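Local coordinates for Rik1-associated factor 1 (Schizosaccharomyces pombe, PDB 4O9D), which serves, with this WD-repeat propeller as one part, in the Clr4 complex, which ubiquitylates and methylates histone H3 to establish heterochromatin, at residues F248-N253 against Y261-R266. Sequence-based numbering, arbitrary orientation.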
ATOM      1  N   PHE A 248     -11.536  -3.026 -10.629  1.00 21.21           N
ATOM      2  CA  PHE A 248     -10.207  -2.994 -10.059  1.00 19.71           C
ATOM      3  C   PHE A 248      -9.240  -3.726 -10.961  1.00 21.44           C
ATOM      4  O   PHE A 248      -9.663  -4.502 -11.827  1.00 22.91           O
ATOM      5  CB  PHE A 248     -10.194  -3.568  -8.634  1.00 20.61           C
ATOM      6  CG  PHE A 248     -10.570  -5.041  -8.534  1.00 21.64           C
ATOM      7  CD1 PHE A 248     -11.896  -5.442  -8.552  1.00 23.23           C
ATOM      8  CD2 PHE A 248      -9.594  -6.005  -8.325  1.00 20.00           C
ATOM      9  CE1 PHE A 248     -12.242  -6.796  -8.447  1.00 26.27           C
ATOM     10  CE2 PHE A 248      -9.916  -7.339  -8.216  1.00 19.42           C
ATOM     11  CZ  PHE A 248     -11.252  -7.742  -8.272  1.00 24.80           C
ATOM     12  N   VAL A 249      -7.952  -3.429 -10.806  1.00 19.21           N
ATOM     13  CA  VAL A 249      -6.931  -4.175 -11.519  1.00 22.90           C
ATOM     14  C   VAL A 249      -6.136  -4.971 -10.507  1.00 20.10           C
ATOM     15  O   VAL A 249      -5.994  -4.557  -9.360  1.00 19.40           O
ATOM     16  CB  VAL A 249      -5.945  -3.288 -12.322  1.00 21.30           C
ATOM     17  CG1 VAL A 249      -6.629  -2.717 -13.617  1.00 21.10           C
ATOM     18  CG2 VAL A 249      -5.339  -2.168 -11.438  1.00 19.70           C
ATOM     19  N   ALA A 250      -5.622  -6.106 -10.958  1.00 18.10           N
ATOM     20  CA  ALA A 250      -4.708  -6.932 -10.192  1.00 19.24           C
ATOM     21  C   ALA A 250      -3.551  -7.312 -11.082  1.00 19.90           C
ATOM     22  O   ALA A 250      -3.765  -7.728 -12.217  1.00 23.28           O
ATOM     23  CB  ALA A 250      -5.394  -8.167  -9.733  1.00 18.39           C
ATOM     24  N   SER A 251      -2.333  -7.208 -10.575  1.00 19.67           N
ATOM     25  CA  SER A 251      -1.173  -7.590 -11.375  1.00 21.78           C
ATOM     26  C   SER A 251      -0.536  -8.851 -10.807  1.00 20.28           C
ATOM     27  O   SER A 251      -0.570  -9.089  -9.615  1.00 20.95           O
ATOM     28  CB  SER A 251      -0.142  -6.453 -11.430  1.00 18.36           C
ATOM     29  OG  SER A 251       0.391  -6.165 -10.113  1.00 21.01           O
ATOM     30  N   SER A 252       0.065  -9.661 -11.675  1.00 20.74           N
ATOM     31  CA  SER A 252       0.816 -10.809 -11.213  1.00 21.62           C
ATOM     32  C   SER A 252       2.143 -10.969 -11.963  1.00 24.07           C
ATOM     33  O   SER A 252       2.312 -10.438 -13.063  1.00 21.39           O
ATOM     34  CB  SER A 252      -0.023 -12.078 -11.417  1.00 23.12           C
ATOM     35  OG  SER A 252      -0.229 -12.284 -12.824  1.00 23.38           O
ATOM     36  N   ASN A 253       3.072 -11.699 -11.342  1.00 23.95           N
ATOM     37  CA  ASN A 253       4.279 -12.190 -12.009  1.00 25.97           C
ATOM     38  C   ASN A 253       4.036 -13.663 -12.380  1.00 29.11           C
ATOM     39  O   ASN A 253       3.385 -14.390 -11.615  1.00 27.07           O
ATOM     40  CB  ASN A 253       5.500 -12.089 -11.075  1.00 25.64           C
ATOM     41  CG  ASN A 253       5.858 -10.632 -10.705  1.00 24.15           C
ATOM     42  OD1 ASN A 253       5.477  -9.693 -11.399  1.00 25.52           O
ATOM     43  ND2 ASN A 253       6.576 -10.462  -9.608  1.00 25.15           N
ATOM     44  N   TYR A 261      -4.662  -7.732 -14.874  1.00 18.92           N
ATOM     45  CA  TYR A 261      -6.069  -8.012 -15.114  1.00 19.32           C
ATOM     46  C   TYR A 261      -6.951  -6.856 -14.712  1.00 24.78           C
ATOM     47  O   TYR A 261      -6.669  -6.175 -13.720  1.00 25.35           O
ATOM     48  CB  TYR A 261      -6.502  -9.250 -14.324  1.00 21.21           C
ATOM     49  CG  TYR A 261      -5.662 -10.447 -14.647  1.00 20.12           C
ATOM     50  CD1 TYR A 261      -6.000 -11.276 -15.699  1.00 23.98           C
ATOM     51  CD2 TYR A 261      -4.531 -10.747 -13.902  1.00 21.68           C
ATOM     52  CE1 TYR A 261      -5.230 -12.386 -16.011  1.00 29.61           C
ATOM     53  CE2 TYR A 261      -3.749 -11.840 -14.195  1.00 23.38           C
ATOM     54  CZ  TYR A 261      -4.104 -12.665 -15.256  1.00 29.18           C
ATOM     55  OH  TYR A 261      -3.327 -13.750 -15.585  1.00 27.74           O
ATOM     56  N   TYR A 262      -8.029  -6.658 -15.474  1.00 22.63           N
ATOM     57  CA  TYR A 262      -9.059  -5.682 -15.140  1.00 26.22           C
ATOM     58  C   TYR A 262     -10.303  -6.484 -14.776  1.00 28.54           C
ATOM     59  O   TYR A 262     -10.739  -7.341 -15.552  1.00 26.73           O
ATOM     60  CB  TYR A 262      -9.383  -4.694 -16.296  1.00 25.15           C
ATOM     61  CG  TYR A 262     -10.535  -3.805 -15.890  1.00 28.57           C
ATOM     62  CD1 TYR A 262     -10.328  -2.713 -15.056  1.00 26.60           C
ATOM     63  CD2 TYR A 262     -11.853  -4.127 -16.232  1.00 34.99           C
ATOM     64  CE1 TYR A 262     -11.389  -1.926 -14.613  1.00 31.73           C
ATOM     65  CE2 TYR A 262     -12.929  -3.342 -15.795  1.00 32.38           C
ATOM     66  CZ  TYR A 262     -12.684  -2.236 -14.994  1.00 35.75           C
ATOM     67  OH  TYR A 262     -13.727  -1.449 -14.549  1.00 36.45           O
ATOM     68  N   LEU A 263     -10.844  -6.242 -13.584  1.00 24.42           N
ATOM     69  CA  LEU A 263     -11.976  -7.017 -13.095  1.00 21.72           C
ATOM     70  C   LEU A 263     -13.165  -6.124 -12.789  1.00 28.11           C
ATOM     71  O   LEU A 263     -13.019  -5.089 -12.144  1.00 28.55           O
ATOM     72  CB  LEU A 263     -11.585  -7.804 -11.824  1.00 25.42           C
ATOM     73  CG  LEU A 263     -10.445  -8.817 -11.999  1.00 27.22           C
ATOM     74  CD1 LEU A 263      -9.106  -8.279 -11.510  1.00 20.10           C
ATOM     75  CD2 LEU A 263     -10.798 -10.119 -11.258  1.00 31.68           C
ATOM     76  N   ASP A 264     -14.347  -6.541 -13.237  1.00 28.14           N
ATOM     77  CA  ASP A 264     -15.564  -5.759 -13.070  1.00 28.32           C
ATOM     78  C   ASP A 264     -16.223  -6.101 -11.740  1.00 29.63           C
ATOM     79  O   ASP A 264     -16.315  -7.267 -11.376  1.00 31.11           O
ATOM     80  CB  ASP A 264     -16.525  -6.062 -14.224  1.00 31.48           C
ATOM     81  CG  ASP A 264     -17.830  -5.306 -14.115  1.00 35.92           C
ATOM     82  OD1 ASP A 264     -17.872  -4.152 -14.588  1.00 40.64           O
ATOM     83  OD2 ASP A 264     -18.814  -5.863 -13.562  1.00 37.31           O
ATOM     84  N   THR A 265     -16.694  -5.077 -11.033  1.00 28.73           N
ATOM     85  CA  THR A 265     -17.291  -5.230  -9.712  1.00 28.41           C
ATOM     86  C   THR A 265     -18.794  -5.646  -9.694  1.00 31.78           C
ATOM     87  O   THR A 265     -19.366  -5.855  -8.633  1.00 34.20           O
ATOM     88  CB  THR A 265     -17.065  -3.926  -8.910  1.00 28.66           C
ATOM     89  OG1 THR A 265     -15.711  -3.907  -8.421  1.00 37.32           O
ATOM     90  CG2 THR A 265     -17.975  -3.835  -7.739  1.00 35.87           C
ATOM     91  N   ARG A 266     -19.442  -5.769 -10.841  1.00 31.67           N
ATOM     92  CA  ARG A 266     -20.832  -6.254 -10.861  1.00 32.82           C
ATOM     93  C   ARG A 266     -20.810  -7.761 -11.051  1.00 34.82           C
ATOM     94  O   ARG A 266     -21.361  -8.524 -10.247  1.00 38.13           O
ATOM     95  CB  ARG A 266     -21.635  -5.586 -11.994  1.00 35.04           C
ATOM     96  CG  ARG A 266     -21.879  -4.106 -11.790  1.00 34.85           C
ATOM     97  CD  ARG A 266     -22.255  -3.420 -13.099  1.00 36.77           C
ATOM     98  NE  ARG A 266     -21.121  -3.423 -14.016  1.00 40.19           N
ATOM     99  CZ  ARG A 266     -21.205  -3.333 -15.341  1.00 37.60           C
ATOM    100  NH1 ARG A 266     -22.389  -3.235 -15.942  1.00 34.61           N
ATOM    101  NH2 ARG A 266     -20.094  -3.340 -16.070  1.00 37.73           N
TER
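One face of the F248 ring receives L263, whose CB sits 3.8 Å from the ring centroid in a CH-pi contact, while T265 OG1 lies near the ring plane at the edge. Beside CB, L263 CD1 reaches F248 CE2 at 3.5 Å and also approaches A250 CB, where a small methyl leaves the branched leucine room. The ring is carried over L263 because CG stands between the backbone N and the carbonyl carbon of F248 (chi1 64°). The Y261 ring presents its edge to A250 O and S252 OG; Y261 OH and S252 OG both hydrogen-bond E234, giving the buried hydroxyls a shared acidic partner. These strands form the central hairpin of one four-stranded antiparallel blade of the WD-repeat beta-propeller. Two hydrogen-bonded pairs zip it: F248 and L263 exchange backbone bonds, as do A250 and Y261; L263 N to F248 O is short at 2.7 Å and nearly straight (168°). Replacing F248 with alanine would probably leave L263 CB and CD1 without the ring that lies against them and open a gap on this face. On the other face V249 CG1 meets the edge of Y262 at CD1 (4.0 Å), and I286 of the next blade touches both side chains.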